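Local atomic coordinates of mandelate racemase/muconate lactonizing enzyme family protein (Bradyrhizobium sp. ORS 278, PDB entry 3TOY), a protein that belongs to the mandelate racemase/muconate lactonizing enzyme family of the enolase superfamily, pairing an N-terminal alpha+beta domain with a barrel-like C-terminal domain. Residues A[28-39]-A[54-65]; A[101-110]-A[127-138]. All coordinates share one frame; numbering follows the deposited sequence.

Contact 1. Residues A[28-39]-A[54-65]; sequences AITGVTARAVIT and SGPLVLIDVTTD
Thr33 and Asp61, Arg35 and Leu59, Val37 and Leu57, and Thr39 and Gly55 exchange paired backbone hydrogen bonds along the antiparallel hairpin of the family's N-terminal domain. At the far end a classic beta bulge sets Thr30 and Gly31 against Thr63. Thr63 O takes Thr30 N at 2.8 Å and, weakly, Gly31 N, and a residue without CB suits a site where Thr63 OG1 crowds in to 2.9 Å from Gly31 N without bonding it.

Polar side chains finish that end. Thr30 OG1, held between its backbone N and carbonyl carbon (chi1 53°), points at Thr63 OG1 and shares a hydrogen bond of 2.7 Å with it. Asp65 OD1 accepts Ala28 N (2.9 Å) from above its carboxylate plane, while Asp65 N returns a bond to Ala28 O. Midway along the strands, Arg35 NH2 makes a long salt bridge of 3.8 Å to Asp61 OD2.

Apolar contacts line both faces. Val32 CG2 lies beside Val62 CG2, and Ala34 CB meets Val58 CG1; helices 82-95 and 122-142 cover this side. On the other face the Leu59 and Val37 side chains cross at about a right angle, Leu59 CD1 3.9 Å from Val37 CG1.

Beta-branched residues and alanine thus give an apolar helix-facing side, whereas the opposite face mixes leucines with charges whose stronger partners are Glu374 for Arg35, and His71 of the neighbouring strand and Trp372 for Asp61.

Contact 2. Residues A[101-110]-A[127-138]; sequences LVPVDLMKAM and VSGLDMAFWDAL
Helices 103-110 and 127-138 run antiparallel: the axes of these segments approach to 10.2 Å, with 164° between their directions. They belong to the helical layer of the N-terminal alpha+beta domain, and no direct hydrogen bond joins them: the contact is side-chain packing.

Pro103 is a knob in a hole formed by Asp131, Phe134, Trp135 and Leu138. Its CG stands 3.8 Å from the centroid of the five-membered ring of Trp135, nearly on the ring normal, a CH-pi contact over the face; the same CG touches Leu138 CD1, as does CD of the proline. Proline suits the first turn of a helix, where no backbone N-H is needed, and its compact ring fits the hole. Two residues earlier, Leu101 turns its CG away from the backbone N (chi1 -176°), which brings CD1 against Phe134 CB and CD2 to 3.6 Å from Leu138 CD2.

The Phe134 ring is covered on both sides. Leu106 CD1 lies over one face, 3.6 Å from the ring centroid, while Leu130 O, one turn back in the same helix, sits over the centre of the opposite face; Met110 CE lies at the ring edge, 4.0 Å from Phe134 CE2. An aromatic ring suits this place because its flat face takes the Leu106 methyl and its rim the Met110 methyl. Farther along, Met110 CE reaches tip to tip toward Val127 CG1. The flexible Met107, bent at both chi2 and chi3, brings its SD to the same methyl and its CE beside Asp131.

Asp131 OD1 and Trp135 NE1 both hydrogen-bond to Thr302 of helix 300-314. Completing the polar side of the contact, a water donates to Asp131 OD1 at 2.7 Å and to Pro103 O at 3.0 Å.

In the fold
From the N terminus, the chain first closes contact 1, where strand 50-64 folds back on strand 29-47 as a hairpin. It then adds strand 69-75 beside strand 50-64 and runs through helix 82-95 before contact 2 closes a second loop, from 101-110 to 127-138. The two loops therefore follow in series, neither enclosing nor crossing the other, yet the contacts touch in space: Val62 CG2 packs on Ala133 CB at 3.6 Å, and Ile29 CD1 on Phe134 CE1. Helix 122-142 thus lies between the sheet and helix 103-113, while its Asp131 and Trp135 reach helix 300-314 and Val104 and Asp105 meet the second subunit.

Contact 1. Residues A[28-39]-A[54-65]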
loop_
_atom_site.group_PDB
_atom_site.type_symbol
_atom_site.label_atom_id
_atom_site.label_comp_id
_atom_site.label_asym_id
_atom_site.label_seq_id
_atom_site.Cartn_x
_atom_site.Cartn_y
_atom_site.Cartn_z
ATOM N N ALA A 28 51.093 9.121 1.844
ATOM C CA ALA A 28 50.385 10.351 1.503
ATOM C C ALA A 28 50.427 10.571 0.011
ATOM O O ALA A 28 51.334 10.106 -0.678
ATOM C CB ALA A 28 50.970 11.551 2.238
ATOM N N ILE A 29 49.410 11.257 -0.489
ATOM C CA ILE A 29 49.324 11.615 -1.883
ATOM C C ILE A 29 50.245 12.803 -2.098
ATOM O O ILE A 29 50.275 13.717 -1.265
ATOM C CB ILE A 29 47.870 12.013 -2.232
ATOM C CG1 ILE A 29 46.953 10.775 -2.114
ATOM C CG2 ILE A 29 47.782 12.660 -3.620
ATOM C CD1 ILE A 29 45.488 11.134 -1.887
ATOM N N THR A 30 50.993 12.782 -3.205
ATOM C CA THR A 30 51.881 13.898 -3.554
ATOM C C THR A 30 51.366 14.645 -4.780
ATOM O O THR A 30 51.583 15.846 -4.932
ATOM C CB THR A 30 53.332 13.425 -3.797
ATOM O OG1 THR A 30 53.342 12.366 -4.763
ATOM C CG2 THR A 30 53.955 12.913 -2.505
ATOM N N GLY A 31 50.667 13.945 -5.666
ATOM C CA GLY A 31 50.129 14.610 -6.833
ATOM C C GLY A 31 49.191 13.743 -7.638
ATOM O O GLY A 31 49.119 12.527 -7.438
ATOM N N VAL A 32 48.500 14.378 -8.573
ATOM C CA VAL A 32 47.561 13.693 -9.431
ATOM C C VAL A 32 47.684 14.263 -10.838
ATOM O O VAL A 32 47.623 15.475 -11.038
ATOM C CB VAL A 32 46.115 13.894 -8.888
ATOM C CG1 VAL A 32 45.097 13.414 -9.888
ATOM C CG2 VAL A 32 45.967 13.170 -7.562
ATOM N N THR A 33 47.858 13.394 -11.825
ATOM C CA THR A 33 47.845 13.854 -13.192
ATOM C C THR A 33 46.881 12.993 -13.993
ATOM O O THR A 33 46.653 11.836 -13.663
ATOM C CB THR A 33 49.258 13.825 -13.821
ATOM O OG1 THR A 33 49.664 12.471 -14.050
ATOM C CG2 THR A 33 50.249 14.495 -12.893
ATOM N N ALA A 34 46.310 13.576 -15.035
ATOM C CA ALA A 34 45.389 12.857 -15.891
ATOM C C ALA A 34 45.748 13.089 -17.338
ATOM O O ALA A 34 46.081 14.208 -17.735
ATOM C CB ALA A 34 43.946 13.335 -15.617
ATOM N N ARG A 35 45.672 12.036 -18.139
ATOM C CA ARG A 35 45.892 12.184 -19.572
ATOM C C ARG A 35 44.729 11.622 -20.372
ATOM O O ARG A 35 44.140 10.607 -19.993
ATOM C CB ARG A 35 47.191 11.492 -19.995
ATOM C CG ARG A 35 48.458 12.055 -19.325
ATOM C CD ARG A 35 49.683 11.227 -19.712
ATOM N NE ARG A 35 49.727 9.945 -19.012
ATOM C CZ ARG A 35 50.591 8.971 -19.282
ATOM N NH1 ARG A 35 51.500 9.131 -20.237
ATOM N NH2 ARG A 35 50.553 7.841 -18.588
ATOM N N ALA A 36 44.419 12.270 -21.487
ATOM C CA ALA A 36 43.371 11.813 -22.389
ATOM C C ALA A 36 43.953 11.026 -23.562
ATOM O O ALA A 36 44.945 11.445 -24.168
ATOM C CB ALA A 36 42.571 13.016 -22.896
ATOM N N VAL A 37 43.344 9.889 -23.888
ATOM C CA VAL A 37 43.723 9.134 -25.080
ATOM C C VAL A 37 42.484 8.733 -25.852
ATOM O O VAL A 37 41.388 8.653 -25.288
ATOM C CB VAL A 37 44.527 7.869 -24.759
ATOM C CG1 VAL A 37 45.848 8.226 -24.078
ATOM C CG2 VAL A 37 43.734 6.914 -23.872
ATOM N N ILE A 38 42.654 8.495 -27.144
ATOM C CA ILE A 38 41.601 7.884 -27.930
ATOM C C ILE A 38 42.148 6.621 -28.578
ATOM O O ILE A 38 42.943 6.679 -29.523
ATOM C CB ILE A 38 41.040 8.850 -28.979
ATOM C CG1 ILE A 38 40.573 10.145 -28.299
ATOM C CG2 ILE A 38 39.908 8.190 -29.768
ATOM C CD1 ILE A 38 39.982 11.158 -29.240
ATOM N N THR A 39 41.734 5.477 -28.051
ATOM C CA THR A 39 42.222 4.199 -28.523
ATOM C C THR A 39 41.418 3.716 -29.716
ATOM O O THR A 39 40.236 4.036 -29.845
ATOM C CB THR A 39 42.134 3.134 -27.420
ATOM O OG1 THR A 39 40.765 2.992 -27.005
ATOM C CG2 THR A 39 42.983 3.527 -26.232
ATOM N N SER A 54 35.525 4.345 -31.281
ATOM C CA SER A 54 36.851 4.531 -30.720
ATOM C C SER A 54 36.705 4.523 -29.210
ATOM O O SER A 54 35.584 4.454 -28.690
ATOM C CB SER A 54 37.432 5.866 -31.168
ATOM O OG SER A 54 36.645 6.926 -30.658
ATOM N N GLY A 55 37.823 4.614 -28.501
ATOM C CA GLY A 55 37.781 4.614 -27.040
ATOM C C GLY A 55 38.369 5.868 -26.425
ATOM O O GLY A 55 39.577 5.929 -26.160
ATOM N N PRO A 56 37.525 6.882 -26.176
ATOM C CA PRO A 56 38.016 8.052 -25.451
ATOM C C PRO A 56 38.177 7.717 -23.970
ATOM O O PRO A 56 37.183 7.426 -23.291
ATOM C CB PRO A 56 36.935 9.114 -25.700
ATOM C CG PRO A 56 35.712 8.363 -26.169
ATOM C CD PRO A 56 36.082 6.954 -26.489
ATOM N N LEU A 57 39.426 7.701 -23.488
ATOM C CA LEU A 57 39.724 7.330 -22.103
ATOM C C LEU A 57 40.463 8.450 -21.384
ATOM O O LEU A 57 41.154 9.253 -22.004
ATOM C CB LEU A 57 40.588 6.072 -22.031
ATOM C CG LEU A 57 40.257 4.872 -22.915
ATOM C CD1 LEU A 57 41.232 3.708 -22.640
ATOM C CD2 LEU A 57 38.809 4.444 -22.659
ATOM N N VAL A 58 40.319 8.494 -20.067
ATOM C CA VAL A 58 41.131 9.361 -19.217
ATOM C C VAL A 58 41.953 8.461 -18.306
ATOM O O VAL A 58 41.404 7.651 -17.554
ATOM C CB VAL A 58 40.267 10.318 -18.369
ATOM C CG1 VAL A 58 41.118 11.075 -17.329
ATOM C CG2 VAL A 58 39.501 11.288 -19.267
ATOM N N LEU A 59 43.278 8.593 -18.375
ATOM C CA LEU A 59 44.180 7.754 -17.594
ATOM C C LEU A 59 44.661 8.552 -16.406
ATOM O O LEU A 59 45.161 9.673 -16.560
ATOM C CB LEU A 59 45.377 7.309 -18.459
ATOM C CG LEU A 59 45.021 6.803 -19.857
ATOM C CD1 LEU A 59 46.287 6.388 -20.645
ATOM C CD2 LEU A 59 44.022 5.622 -19.770
ATOM N N ILE A 60 44.501 7.984 -15.217
ATOM C CA ILE A 60 44.660 8.721 -13.977
ATOM C C ILE A 60 45.833 8.144 -13.229
ATOM O O ILE A 60 45.946 6.926 -13.073
ATOM C CB ILE A 60 43.361 8.612 -13.095
ATOM C CG1 ILE A 60 42.167 9.235 -13.830
ATOM C CG2 ILE A 60 43.573 9.186 -11.711
ATOM C CD1 ILE A 60 40.801 9.177 -13.057
ATOM N N ASP A 61 46.719 9.032 -12.774
ATOM C CA ASP A 61 47.870 8.635 -11.971
ATOM C C ASP A 61 47.871 9.394 -10.665
ATOM O O ASP A 61 47.827 10.619 -10.643
ATOM C CB ASP A 61 49.180 8.920 -12.715
ATOM C CG ASP A 61 49.266 8.180 -14.022
ATOM O OD1 ASP A 61 49.082 6.953 -14.025
ATOM O OD2 ASP A 61 49.515 8.822 -15.060
ATOM N N VAL A 62 47.944 8.666 -9.571
ATOM C CA VAL A 62 47.995 9.299 -8.272
ATOM C C VAL A 62 49.335 8.964 -7.630
ATOM O O VAL A 62 49.556 7.846 -7.181
ATOM C CB VAL A 62 46.838 8.827 -7.349
ATOM C CG1 VAL A 62 47.002 9.420 -5.939
ATOM C CG2 VAL A 62 45.471 9.206 -7.952
ATOM N N THR A 63 50.233 9.947 -7.578
ATOM C CA THR A 63 51.566 9.697 -7.047
ATOM C C THR A 63 51.512 9.800 -5.538
ATOM O O THR A 63 50.787 10.636 -4.995
ATOM C CB THR A 63 52.607 10.719 -7.594
ATOM O OG1 THR A 63 52.232 12.040 -7.188
ATOM C CG2 THR A 63 52.674 10.670 -9.111
ATOM N N THR A 64 52.290 8.955 -4.872
ATOM C CA THR A 64 52.378 8.948 -3.422
ATOM C C THR A 64 53.827 9.176 -2.996
ATOM O O THR A 64 54.722 9.253 -3.838
ATOM C CB THR A 64 51.937 7.595 -2.849
ATOM O OG1 THR A 64 52.955 6.607 -3.073
ATOM C CG2 THR A 64 50.632 7.144 -3.530
ATOM N N ASP A 65 54.042 9.250 -1.688
ATOM C CA ASP A 65 55.376 9.450 -1.130
ATOM C C ASP A 65 56.036 8.134 -0.722
ATOM O O ASP A 65 56.962 8.127 0.093
ATOM C CB ASP A 65 55.311 10.422 0.061
ATOM C CG ASP A 65 54.518 9.864 1.244
ATOM O OD1 ASP A 65 53.925 8.767 1.128
ATOM O OD2 ASP A 65 54.503 10.520 2.303
HETATM O O HOH W 1 55.808 11.904 -5.116
HETATM O O HOH W 2 50.756 12.006 -11.099
#

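Contact 2. Residues A[101-110]-A[127-138]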
loop_
_atom_site.group_PDB
_atom_site.type_symbol
_atom_site.label_atom_id
_atom_site.label_comp_id
_atom_site.label_asym_id
_atom_site.label_seq_id
_atom_site.Cartn_x
_atom_site.Cartn_y
_atom_site.Cartn_z
ATOM N N LEU A 101 46.473 8.400 2.331
ATOM C CA LEU A 101 45.860 7.544 1.326
ATOM C C LEU A 101 44.902 6.606 2.046
ATOM O O LEU A 101 45.257 5.466 2.402
ATOM C CB LEU A 101 46.936 6.740 0.583
ATOM C CG LEU A 101 46.525 5.839 -0.576
ATOM C CD1 LEU A 101 46.089 6.666 -1.757
ATOM C CD2 LEU A 101 47.671 4.899 -0.959
ATOM N N VAL A 102 43.697 7.116 2.296
ATOM C CA VAL A 102 42.692 6.403 3.080
ATOM C C VAL A 102 41.390 6.549 2.297
ATOM O O VAL A 102 40.729 7.556 2.416
ATOM C CB VAL A 102 42.543 7.009 4.495
ATOM C CG1 VAL A 102 41.476 6.275 5.284
ATOM C CG2 VAL A 102 43.894 6.934 5.270
ATOM N N PRO A 103 41.058 5.552 1.457
ATOM C CA PRO A 103 39.948 5.674 0.490
ATOM C C PRO A 103 38.619 6.124 1.101
ATOM O O PRO A 103 37.967 7.008 0.562
ATOM C CB PRO A 103 39.847 4.263 -0.091
ATOM C CG PRO A 103 41.308 3.781 -0.063
ATOM C CD PRO A 103 41.811 4.294 1.265
ATOM N N VAL A 104 38.221 5.516 2.206
ATOM C CA VAL A 104 36.938 5.853 2.832
ATOM C C VAL A 104 36.912 7.309 3.286
ATOM O O VAL A 104 35.926 8.035 3.085
ATOM C CB VAL A 104 36.653 4.904 4.012
ATOM C CG1 VAL A 104 35.433 5.369 4.834
ATOM C CG2 VAL A 104 36.486 3.490 3.472
ATOM N N ASP A 105 38.003 7.742 3.903
ATOM C CA ASP A 105 38.102 9.124 4.362
ATOM C C ASP A 105 38.168 10.119 3.214
ATOM O O ASP A 105 37.612 11.227 3.315
ATOM C CB ASP A 105 39.349 9.303 5.234
ATOM C CG ASP A 105 39.281 8.530 6.511
ATOM O OD1 ASP A 105 38.234 7.897 6.827
ATOM O OD2 ASP A 105 40.301 8.565 7.214
ATOM N N LEU A 106 38.884 9.761 2.141
ATOM C CA LEU A 106 38.981 10.621 0.957
ATOM C C LEU A 106 37.622 10.743 0.260
ATOM O O LEU A 106 37.243 11.808 -0.239
ATOM C CB LEU A 106 40.040 10.085 -0.027
ATOM C CG LEU A 106 41.495 10.179 0.501
ATOM C CD1 LEU A 106 42.439 9.275 -0.310
ATOM C CD2 LEU A 106 41.976 11.630 0.530
ATOM N N MET A 107 36.889 9.643 0.219
ATOM C CA MET A 107 35.561 9.685 -0.398
ATOM C C MET A 107 34.656 10.611 0.410
ATOM O O MET A 107 33.913 11.407 -0.147
ATOM C CB MET A 107 34.958 8.275 -0.469
ATOM C CG MET A 107 33.544 8.254 -1.096
ATOM S SD MET A 107 33.525 8.833 -2.796
ATOM C CE MET A 107 34.615 7.646 -3.623
ATOM N N LYS A 108 34.705 10.507 1.735
ATOM C CA LYS A 108 33.882 11.376 2.566
ATOM C C LYS A 108 34.227 12.857 2.341
ATOM O O LYS A 108 33.342 13.712 2.309
ATOM C CB LYS A 108 34.031 10.975 4.039
ATOM C CG LYS A 108 33.217 11.787 5.015
ATOM C CD LYS A 108 33.685 11.526 6.447
ATOM C CE LYS A 108 32.986 10.327 7.073
ATOM N NZ LYS A 108 31.722 10.744 7.755
ATOM N N ALA A 109 35.512 13.154 2.161
ATOM C CA ALA A 109 35.957 14.518 1.904
ATOM C C ALA A 109 35.484 15.032 0.546
ATOM O O ALA A 109 35.096 16.195 0.422
ATOM C CB ALA A 109 37.506 14.626 2.010
ATOM N N MET A 110 35.542 14.183 -0.473
ATOM C CA MET A 110 35.058 14.560 -1.808
ATOM C C MET A 110 33.545 14.741 -1.773
ATOM O O MET A 110 33.000 15.602 -2.461
ATOM C CB MET A 110 35.480 13.521 -2.855
ATOM C CG MET A 110 36.947 13.683 -3.299
ATOM S SD MET A 110 37.541 12.480 -4.522
ATOM C CE MET A 110 37.347 10.855 -3.720
ATOM N N VAL A 127 35.643 11.753 -9.368
ATOM C CA VAL A 127 35.665 11.215 -8.010
ATOM C C VAL A 127 35.842 9.689 -7.973
ATOM O O VAL A 127 36.649 9.157 -7.194
ATOM C CB VAL A 127 34.373 11.641 -7.243
ATOM C CG1 VAL A 127 34.232 10.865 -5.939
ATOM C CG2 VAL A 127 34.403 13.145 -6.980
ATOM N N SER A 128 35.101 8.989 -8.824
ATOM C CA SER A 128 35.152 7.524 -8.811
ATOM C C SER A 128 36.492 7.081 -9.385
ATOM O O SER A 128 37.051 6.091 -8.949
ATOM C CB SER A 128 34.018 6.935 -9.644
ATOM O OG SER A 128 32.749 7.375 -9.120
ATOM N N GLY A 129 36.986 7.834 -10.369
ATOM C CA GLY A 129 38.275 7.508 -10.995
ATOM C C GLY A 129 39.385 7.612 -9.963
ATOM O O GLY A 129 40.260 6.747 -9.910
ATOM N N LEU A 130 39.341 8.664 -9.150
ATOM C CA LEU A 130 40.308 8.856 -8.070
ATOM C C LEU A 130 40.234 7.728 -7.063
ATOM O O LEU A 130 41.249 7.163 -6.653
ATOM C CB LEU A 130 40.124 10.221 -7.379
ATOM C CG LEU A 130 40.554 11.422 -8.235
ATOM C CD1 LEU A 130 40.008 12.751 -7.763
ATOM C CD2 LEU A 130 42.105 11.466 -8.344
ATOM N N ASP A 131 39.019 7.379 -6.653
ATOM C CA ASP A 131 38.865 6.289 -5.705
ATOM C C ASP A 131 39.520 4.993 -6.193
ATOM O O ASP A 131 40.197 4.301 -5.426
ATOM C CB ASP A 131 37.366 6.051 -5.382
ATOM C CG ASP A 131 37.178 4.953 -4.357
ATOM O OD1 ASP A 131 37.251 5.242 -3.140
ATOM O OD2 ASP A 131 36.977 3.793 -4.778
ATOM N N MET A 132 39.318 4.645 -7.450
ATOM C CA MET A 132 39.906 3.406 -7.987
ATOM C C MET A 132 41.443 3.478 -7.937
ATOM O O MET A 132 42.117 2.510 -7.575
ATOM C CB MET A 132 39.458 3.164 -9.429
ATOM C CG MET A 132 38.044 2.581 -9.561
ATOM S SD MET A 132 37.610 2.212 -11.254
ATOM C CE MET A 132 37.190 3.847 -11.847
ATOM N N ALA A 133 41.978 4.630 -8.316
ATOM C CA ALA A 133 43.428 4.816 -8.288
ATOM C C ALA A 133 43.964 4.737 -6.856
ATOM O O ALA A 133 45.048 4.192 -6.634
ATOM C CB ALA A 133 43.812 6.121 -8.960
ATOM N N PHE A 134 43.208 5.229 -5.866
ATOM C CA PHE A 134 43.671 5.091 -4.475
ATOM C C PHE A 134 43.788 3.629 -4.050
ATOM O O PHE A 134 44.751 3.222 -3.397
ATOM C CB PHE A 134 42.774 5.781 -3.436
ATOM C CG PHE A 134 42.502 7.237 -3.687
ATOM C CD1 PHE A 134 43.467 8.085 -4.226
ATOM C CD2 PHE A 134 41.269 7.773 -3.323
ATOM C CE1 PHE A 134 43.188 9.430 -4.431
ATOM C CE2 PHE A 134 40.983 9.104 -3.532
ATOM C CZ PHE A 134 41.943 9.942 -4.080
ATOM N N TRP A 135 42.768 2.834 -4.358
ATOM C CA TRP A 135 42.808 1.435 -3.975
ATOM C C TRP A 135 43.919 0.718 -4.740
ATOM O O TRP A 135 44.571 -0.197 -4.219
ATOM C CB TRP A 135 41.446 0.762 -4.260
ATOM C CG TRP A 135 40.432 0.985 -3.158
ATOM C CD1 TRP A 135 39.402 1.887 -3.150
ATOM C CD2 TRP A 135 40.353 0.277 -1.913
ATOM N NE1 TRP A 135 38.691 1.783 -1.967
ATOM C CE2 TRP A 135 39.253 0.798 -1.198
ATOM C CE3 TRP A 135 41.109 -0.746 -1.328
ATOM C CZ2 TRP A 135 38.907 0.345 0.073
ATOM C CZ3 TRP A 135 40.769 -1.181 -0.060
ATOM C CH2 TRP A 135 39.668 -0.652 0.619
ATOM N N ASP A 136 44.100 1.103 -5.993
ATOM C CA ASP A 136 45.146 0.496 -6.808
ATOM C C ASP A 136 46.491 0.710 -6.117
ATOM O O ASP A 136 47.313 -0.200 -6.035
ATOM C CB ASP A 136 45.198 1.140 -8.189
ATOM C CG ASP A 136 46.392 0.656 -8.989
ATOM O OD1 ASP A 136 46.407 -0.525 -9.362
ATOM O OD2 ASP A 136 47.326 1.452 -9.214
ATOM N N ALA A 137 46.695 1.923 -5.617
ATOM C CA ALA A 137 47.934 2.272 -4.939
ATOM C C ALA A 137 48.101 1.455 -3.671
ATOM O O ALA A 137 49.186 0.945 -3.403
ATOM C CB ALA A 137 48.002 3.767 -4.649
ATOM N N LEU A 138 47.032 1.310 -2.892
ATOM C CA LEU A 138 47.103 0.501 -1.683
ATOM C C LEU A 138 47.519 -0.929 -2.028
ATOM O O LEU A 138 48.315 -1.556 -1.317
ATOM C CB LEU A 138 45.762 0.500 -0.941
ATOM C CG LEU A 138 45.371 1.732 -0.125
ATOM C CD1 LEU A 138 43.979 1.500 0.490
ATOM C CD2 LEU A 138 46.394 2.072 0.958
HETATM O O HOH W 3 38.160 7.631 -2.347
#